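Local coordinates for protein enoyl-CoA hydratase (Mycobacterium smegmatis, PDB 3PE8) that probably catalyses the reversible addition of water to the double bond of 2-enoyl-CoA thioesters, giving 3-hydroxyacyl-CoA, and binds a zinc ion, at residues 58-63 and 182-187; 94-99 and 114-119; 133-138 and 225-230. One frame throughout, in Å; residues are numbered along the deposited sequence.

In the fold
Contact 1 opens first along the chain, at strand 56-61 of the central sheet, and closes only where helix 183-195 returns to pack on it. Nested within this long loop, contact 2 joins strand 95-99 to strand 116-120, its neighbour in the same sheet; helix 106-113 lies in the connection between them. Contacts 1 and 2 touch, because strands 56-61 and 95-99 are also neighbours. Contact 3 begins in the loop 133-138, still inside the span of contact 1, but ends beyond it on the long helix 199-234, so contacts 1 and 3 cross. It lies across the chain's centre from contact 1 and ties the zinc-site region to the C-terminal helix.

Contact 1: 58-63 and 182-187; sequences IVTGAD and DLLTAA
Ile58 CD1 lies over one face of the Ala187 carbonyl group, 4.0 Å from Ala187 C; no side chain taking part carries a flat group. The rest is side-chain packing between strand 58-61 and the first turn of helix 183-195, methyl on methyl at Ile58 and hydroxyl against methyl at Thr60. The two segments run antiparallel, at 171°, with axes 10.4 Å apart at their closest.

Ile58 meets the helix with two branches. CG2, anti to the backbone N, passes alongside Leu184 and comes within 3.8 Å of Leu184 CD1, the two side chains sliding past each other in opposite directions. The longer branch ends nearly one helical turn later, where Ile58 CD1 rests 3.9 Å from Ala187 CB.

Leu184 is forked between two strand residues. Its second methyl, CD2, meets Thr60 tip to tip, 3.9 Å from Thr60 OG1. A chi1 of -163° turns that hydroxyl toward the helix and leaves CG2 between the backbone N and the carbonyl carbon. Leu183 adds a looser touch through its CD2, 4.3 Å from Thr60 OG1, and its side chain also reaches Ala98.

This is helix-on-sheet packing of the crotonase fold, away from the zinc site. The two segments meet by van der Waals packing, with no polar bond between them. A hydrogen bond to Ala98 O on the neighbouring strand satisfies Thr60 OG1, so the hydroxyl can sit against leucine methyls without a polar partner on the helix.

Contact 2: 94-99 and 114-119; sequences PVIGAI and CDILIA
Parallel main-chain pairing joins Ile96-Ile99 to Ile116-Ala119. Gly97 N donates to Ile116 O at 2.8 Å, and Gly97 O accepts from Ile118 N almost head-on, 2.9 Å away and at 170° about the hydrogen. Ile99 N to Ile118 O continues the pattern.

At the start of the pairing a side chain enters the bonding. Asp115 OD2 takes the N-H of Val95 on its anti lone pair, 2.9 Å away, while Val95 O accepts from Asp115 N and, weakly, from Ile116 N. The other carboxylate oxygen, OD1, is bonded to His210 and salt-bridged to Arg154 of a second subunit.

Apolar contacts lie on both faces. Ile96 CG2 and Ile118 CD1 meet obliquely at 4.1 Å on the face packed by helix 183-195. On the other, Ile99 CD1 lies 4.0 Å from Leu117 CD2, and both Leu117 CD2 (3.6 Å) and Cys114 SG (3.7 Å) pack directly on Gly97 CA.

Just ahead of strand 116-120 in the core sheet of the crotonase fold, the buried Asp115 thus couples strand pairing to the subunit interface, its charge probably stabilised by the arginine.

Contact 3: 133-138 and 225-230; sequences GLMPTW and AEAARQ
Two bends in the Met135 side chain, chi2 -70° and chi3 -77°, fold its tip back over helix 199-234 and set Met135 CE 3.8 Å from Ala227 CB. At Thr137 a chi1 of 66° puts the hydroxyl between the backbone N and the carbonyl carbon, and Thr137 CG2, anti to the carbonyl carbon, meets Ala228 CB at 3.6 Å.

Ala228 is therefore gripped from two residues of the loop. Besides the threonine methyl, Met135 CB lies 3.9 Å from Ala228 CA; consistent with the small alanine side chain, the CA atoms of Met135 and Ala228 are 5.2 Å apart. Pro136 O is a more distant neighbour of the same methyl, 4.1 Å from Ala228 CB.

At the start of the loop, Gly133 ends the preceding helix in a Schellman motif, and its carbonyl accepts a hydrogen bond from Trp231 NE1, which adds a polar tie to the same helix 199-234. Met135 packs on Ala204 and Ala227 on Ser208, both of a third subunit.

The loop borders the metal site: the Pro136 side chain is about 5 Å from the zinc ion, and Trp138 N donates to OE1 of the zinc ligand Glu109. Between the two segments themselves the contact is largely apolar packing without any hydrogen bond, while the main chain of the loop probably helps to position a first-shell carboxylate.

Contact 1: 58-63 and 182-187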
# COMPACT_ATOMS: atom_id res chain seq x y z
N ILE A 58 -16.61 11.60 -25.88
CA ILE A 58 -15.44 11.41 -26.74
C ILE A 58 -14.61 12.68 -26.71
O ILE A 58 -15.16 13.77 -26.93
CB ILE A 58 -15.87 11.08 -28.22
CG1 ILE A 58 -16.68 9.78 -28.27
CG2 ILE A 58 -14.65 11.03 -29.16
CD1 ILE A 58 -17.35 9.51 -29.61
N VAL A 59 -13.31 12.53 -26.50
CA VAL A 59 -12.39 13.66 -26.58
C VAL A 59 -11.53 13.48 -27.82
O VAL A 59 -10.96 12.41 -28.01
CB VAL A 59 -11.49 13.76 -25.34
CG1 VAL A 59 -10.42 14.89 -25.51
CG2 VAL A 59 -12.29 14.05 -24.06
N THR A 60 -11.41 14.53 -28.65
CA THR A 60 -10.57 14.43 -29.84
C THR A 60 -9.99 15.80 -30.10
O THR A 60 -10.35 16.76 -29.41
CB THR A 60 -11.35 13.82 -31.02
OG1 THR A 60 -10.43 13.38 -32.04
CG2 THR A 60 -12.38 14.79 -31.65
N GLY A 61 -9.13 15.88 -31.10
CA GLY A 61 -8.57 17.18 -31.51
C GLY A 61 -8.90 17.54 -32.93
O GLY A 61 -9.03 16.67 -33.80
N ALA A 62 -8.99 18.84 -33.20
CA ALA A 62 -9.02 19.33 -34.57
C ALA A 62 -7.76 18.87 -35.28
O ALA A 62 -6.68 18.93 -34.70
CB ALA A 62 -9.13 20.86 -34.58
N ASP A 63 -7.86 18.39 -36.51
CA ASP A 63 -6.68 17.87 -37.21
C ASP A 63 -5.62 18.97 -37.46
O ASP A 63 -5.95 20.16 -37.54
CB ASP A 63 -7.07 17.25 -38.55
CG ASP A 63 -7.48 15.77 -38.45
OD1 ASP A 63 -7.15 15.08 -37.48
OD2 ASP A 63 -8.10 15.28 -39.44
N ASP A 182 -11.69 6.96 -40.52
CA ASP A 182 -12.60 6.14 -39.75
C ASP A 182 -12.51 6.36 -38.23
O ASP A 182 -13.17 5.68 -37.48
CB ASP A 182 -12.28 4.68 -40.04
CG ASP A 182 -12.56 4.29 -41.47
OD1 ASP A 182 -13.46 4.93 -42.11
OD2 ASP A 182 -11.89 3.33 -41.96
N LEU A 183 -11.67 7.29 -37.79
CA LEU A 183 -11.40 7.45 -36.36
C LEU A 183 -12.67 7.75 -35.57
O LEU A 183 -13.00 7.04 -34.61
CB LEU A 183 -10.39 8.58 -36.12
CG LEU A 183 -10.17 8.89 -34.64
CD1 LEU A 183 -9.65 7.67 -33.94
CD2 LEU A 183 -9.20 10.10 -34.47
N LEU A 184 -13.39 8.81 -35.92
CA LEU A 184 -14.60 9.15 -35.16
C LEU A 184 -15.74 8.14 -35.42
O LEU A 184 -16.49 7.86 -34.51
CB LEU A 184 -15.04 10.59 -35.36
CG LEU A 184 -14.33 11.64 -34.45
CD1 LEU A 184 -14.82 11.58 -32.96
CD2 LEU A 184 -12.86 11.57 -34.47
N THR A 185 -15.81 7.56 -36.61
CA THR A 185 -16.68 6.40 -36.85
C THR A 185 -16.43 5.31 -35.80
O THR A 185 -17.37 4.77 -35.17
CB THR A 185 -16.45 5.85 -38.27
OG1 THR A 185 -16.69 6.88 -39.20
CG2 THR A 185 -17.40 4.65 -38.55
N ALA A 186 -15.17 4.94 -35.60
CA ALA A 186 -14.84 3.91 -34.65
C ALA A 186 -15.17 4.27 -33.23
O ALA A 186 -15.61 3.40 -32.43
CB ALA A 186 -13.33 3.53 -34.76
N ALA A 187 -14.85 5.51 -32.85
CA ALA A 187 -15.15 5.98 -31.50
C ALA A 187 -16.65 5.97 -31.24
O ALA A 187 -17.09 5.57 -30.15
CB ALA A 187 -14.58 7.33 -31.27

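Contact 2: 94-99 and 114-119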
# COMPACT_ATOMS: atom_id res chain seq x y z
N PRO A 94 -18.13 7.23 -19.02
CA PRO A 94 -16.92 6.91 -19.72
C PRO A 94 -16.43 7.99 -20.67
O PRO A 94 -17.22 8.63 -21.35
CB PRO A 94 -17.31 5.69 -20.55
CG PRO A 94 -18.52 5.16 -19.98
CD PRO A 94 -19.20 6.25 -19.26
N VAL A 95 -15.11 8.15 -20.73
CA VAL A 95 -14.42 9.08 -21.62
C VAL A 95 -13.53 8.30 -22.57
O VAL A 95 -12.62 7.59 -22.15
CB VAL A 95 -13.55 10.11 -20.86
CG1 VAL A 95 -12.84 11.06 -21.85
CG2 VAL A 95 -14.43 10.94 -19.91
N ILE A 96 -13.82 8.40 -23.85
CA ILE A 96 -13.10 7.74 -24.94
C ILE A 96 -12.23 8.80 -25.60
O ILE A 96 -12.74 9.85 -26.01
CB ILE A 96 -14.05 7.19 -26.02
CG1 ILE A 96 -14.91 6.08 -25.46
CG2 ILE A 96 -13.20 6.66 -27.26
CD1 ILE A 96 -16.19 5.79 -26.30
N GLY A 97 -10.92 8.56 -25.64
CA GLY A 97 -10.02 9.45 -26.38
C GLY A 97 -9.86 8.94 -27.78
O GLY A 97 -9.43 7.77 -27.97
N ALA A 98 -10.19 9.77 -28.78
CA ALA A 98 -10.00 9.43 -30.20
C ALA A 98 -8.80 10.22 -30.65
O ALA A 98 -8.87 11.43 -30.93
CB ALA A 98 -11.26 9.77 -31.01
N ILE A 99 -7.66 9.55 -30.64
CA ILE A 99 -6.37 10.25 -30.86
C ILE A 99 -6.09 10.34 -32.35
O ILE A 99 -5.75 9.33 -33.00
CB ILE A 99 -5.24 9.54 -30.14
CG1 ILE A 99 -5.60 9.20 -28.67
CG2 ILE A 99 -3.97 10.41 -30.20
CD1 ILE A 99 -6.06 10.43 -27.84
N CYS A 114 -7.91 9.35 -20.19
CA CYS A 114 -9.11 8.73 -20.77
C CYS A 114 -9.29 7.29 -20.32
O CYS A 114 -8.32 6.59 -20.09
CB CYS A 114 -9.04 8.79 -22.29
SG CYS A 114 -9.04 10.48 -23.00
N ASP A 115 -10.53 6.83 -20.25
CA ASP A 115 -10.80 5.45 -19.91
C ASP A 115 -10.37 4.49 -21.00
O ASP A 115 -9.80 3.43 -20.69
CB ASP A 115 -12.27 5.26 -19.61
CG ASP A 115 -12.73 6.06 -18.40
OD1 ASP A 115 -12.17 5.83 -17.29
OD2 ASP A 115 -13.60 6.95 -18.55
N ILE A 116 -10.61 4.86 -22.25
CA ILE A 116 -10.44 3.98 -23.42
C ILE A 116 -9.86 4.85 -24.54
O ILE A 116 -10.37 5.93 -24.78
CB ILE A 116 -11.82 3.46 -23.92
CG1 ILE A 116 -12.54 2.64 -22.85
CG2 ILE A 116 -11.62 2.71 -25.26
CD1 ILE A 116 -14.09 2.40 -23.17
N LEU A 117 -8.81 4.39 -25.19
CA LEU A 117 -8.24 5.11 -26.33
C LEU A 117 -8.41 4.30 -27.62
O LEU A 117 -8.22 3.06 -27.63
CB LEU A 117 -6.76 5.40 -26.14
CG LEU A 117 -6.35 6.33 -24.99
CD1 LEU A 117 -4.84 6.61 -24.98
CD2 LEU A 117 -7.12 7.67 -25.11
N ILE A 118 -8.74 5.02 -28.69
CA ILE A 118 -8.71 4.52 -30.05
C ILE A 118 -7.83 5.48 -30.83
O ILE A 118 -7.90 6.67 -30.62
CB ILE A 118 -10.12 4.50 -30.65
CG1 ILE A 118 -11.03 3.57 -29.83
CG2 ILE A 118 -10.06 4.06 -32.14
CD1 ILE A 118 -12.56 3.79 -30.14
N ALA A 119 -6.99 4.97 -31.73
CA ALA A 119 -6.04 5.80 -32.45
C ALA A 119 -6.24 5.73 -33.94
O ALA A 119 -6.49 4.68 -34.48
CB ALA A 119 -4.60 5.37 -32.16

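Contact 3: 133-138 and 225-230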
# COMPACT_ATOMS: atom_id res chain seq x y z
N GLY A 133 12.95 20.46 -20.04
CA GLY A 133 13.40 20.76 -18.67
C GLY A 133 12.28 20.96 -17.69
O GLY A 133 12.37 21.85 -16.82
N LEU A 134 11.21 20.17 -17.82
CA LEU A 134 10.06 20.22 -16.92
C LEU A 134 9.84 18.83 -16.33
O LEU A 134 10.24 17.81 -16.92
CB LEU A 134 8.81 20.72 -17.64
CG LEU A 134 8.85 22.14 -18.19
CD1 LEU A 134 7.62 22.47 -19.01
CD2 LEU A 134 9.03 23.18 -17.06
N MET A 135 9.28 18.78 -15.13
CA MET A 135 8.80 17.52 -14.55
C MET A 135 7.28 17.42 -14.70
O MET A 135 6.57 18.42 -14.59
CB MET A 135 9.19 17.44 -13.08
CG MET A 135 10.66 17.26 -12.86
SD MET A 135 11.33 15.67 -13.35
CE MET A 135 10.74 14.71 -11.93
N PRO A 136 6.75 16.19 -14.90
CA PRO A 136 5.31 16.01 -15.10
C PRO A 136 4.52 16.21 -13.80
O PRO A 136 4.99 15.84 -12.72
CB PRO A 136 5.21 14.55 -15.57
CG PRO A 136 6.37 13.89 -14.99
CD PRO A 136 7.47 14.92 -14.99
N THR A 137 3.34 16.83 -13.90
CA THR A 137 2.46 17.03 -12.77
C THR A 137 1.03 16.56 -13.03
O THR A 137 0.17 16.66 -12.14
CB THR A 137 2.42 18.53 -12.33
OG1 THR A 137 1.82 19.32 -13.35
CG2 THR A 137 3.84 19.03 -12.02
N TRP A 138 0.77 16.00 -14.21
CA TRP A 138 -0.56 15.49 -14.54
C TRP A 138 -0.53 13.98 -14.75
O TRP A 138 -1.31 13.42 -15.53
CB TRP A 138 -1.10 16.15 -15.81
CG TRP A 138 -1.68 17.52 -15.65
CD1 TRP A 138 -1.67 18.32 -14.55
CD2 TRP A 138 -2.34 18.28 -16.69
NE1 TRP A 138 -2.30 19.53 -14.82
CE2 TRP A 138 -2.70 19.53 -16.13
CE3 TRP A 138 -2.65 18.02 -18.03
CZ2 TRP A 138 -3.37 20.50 -16.86
CZ3 TRP A 138 -3.30 18.99 -18.76
CH2 TRP A 138 -3.65 20.22 -18.17
N ALA A 225 4.36 14.50 -7.61
CA ALA A 225 4.15 15.89 -7.22
C ALA A 225 5.34 16.39 -6.41
O ALA A 225 5.85 17.49 -6.64
CB ALA A 225 2.83 16.09 -6.43
N GLU A 226 5.80 15.57 -5.49
CA GLU A 226 6.98 15.92 -4.69
C GLU A 226 8.23 16.09 -5.55
O GLU A 226 8.99 17.05 -5.35
CB GLU A 226 7.17 14.88 -3.62
CG GLU A 226 6.07 14.95 -2.56
CD GLU A 226 6.23 16.13 -1.65
OE1 GLU A 226 7.04 15.99 -0.70
OE2 GLU A 226 5.59 17.20 -1.89
N ALA A 227 8.44 15.20 -6.52
CA ALA A 227 9.59 15.33 -7.42
C ALA A 227 9.51 16.62 -8.25
O ALA A 227 10.54 17.27 -8.49
CB ALA A 227 9.72 14.11 -8.32
N ALA A 228 8.30 17.00 -8.68
CA ALA A 228 8.11 18.25 -9.43
C ALA A 228 8.44 19.47 -8.55
O ALA A 228 9.13 20.39 -8.99
CB ALA A 228 6.69 18.34 -10.00
N ARG A 229 7.96 19.46 -7.32
CA ARG A 229 8.24 20.56 -6.42
C ARG A 229 9.74 20.70 -6.15
O ARG A 229 10.27 21.81 -6.12
CB ARG A 229 7.44 20.41 -5.13
CG ARG A 229 5.96 20.69 -5.36
CD ARG A 229 5.15 20.78 -4.09
NE ARG A 229 4.75 19.47 -3.58
CZ ARG A 229 3.58 18.88 -3.81
NH1 ARG A 229 3.35 17.69 -3.28
NH2 ARG A 229 2.64 19.44 -4.57
N GLN A 230 10.41 19.57 -5.99
CA GLN A 230 11.85 19.57 -5.71
C GLN A 230 12.62 20.11 -6.93
O GLN A 230 13.60 20.81 -6.76
CB GLN A 230 12.36 18.17 -5.35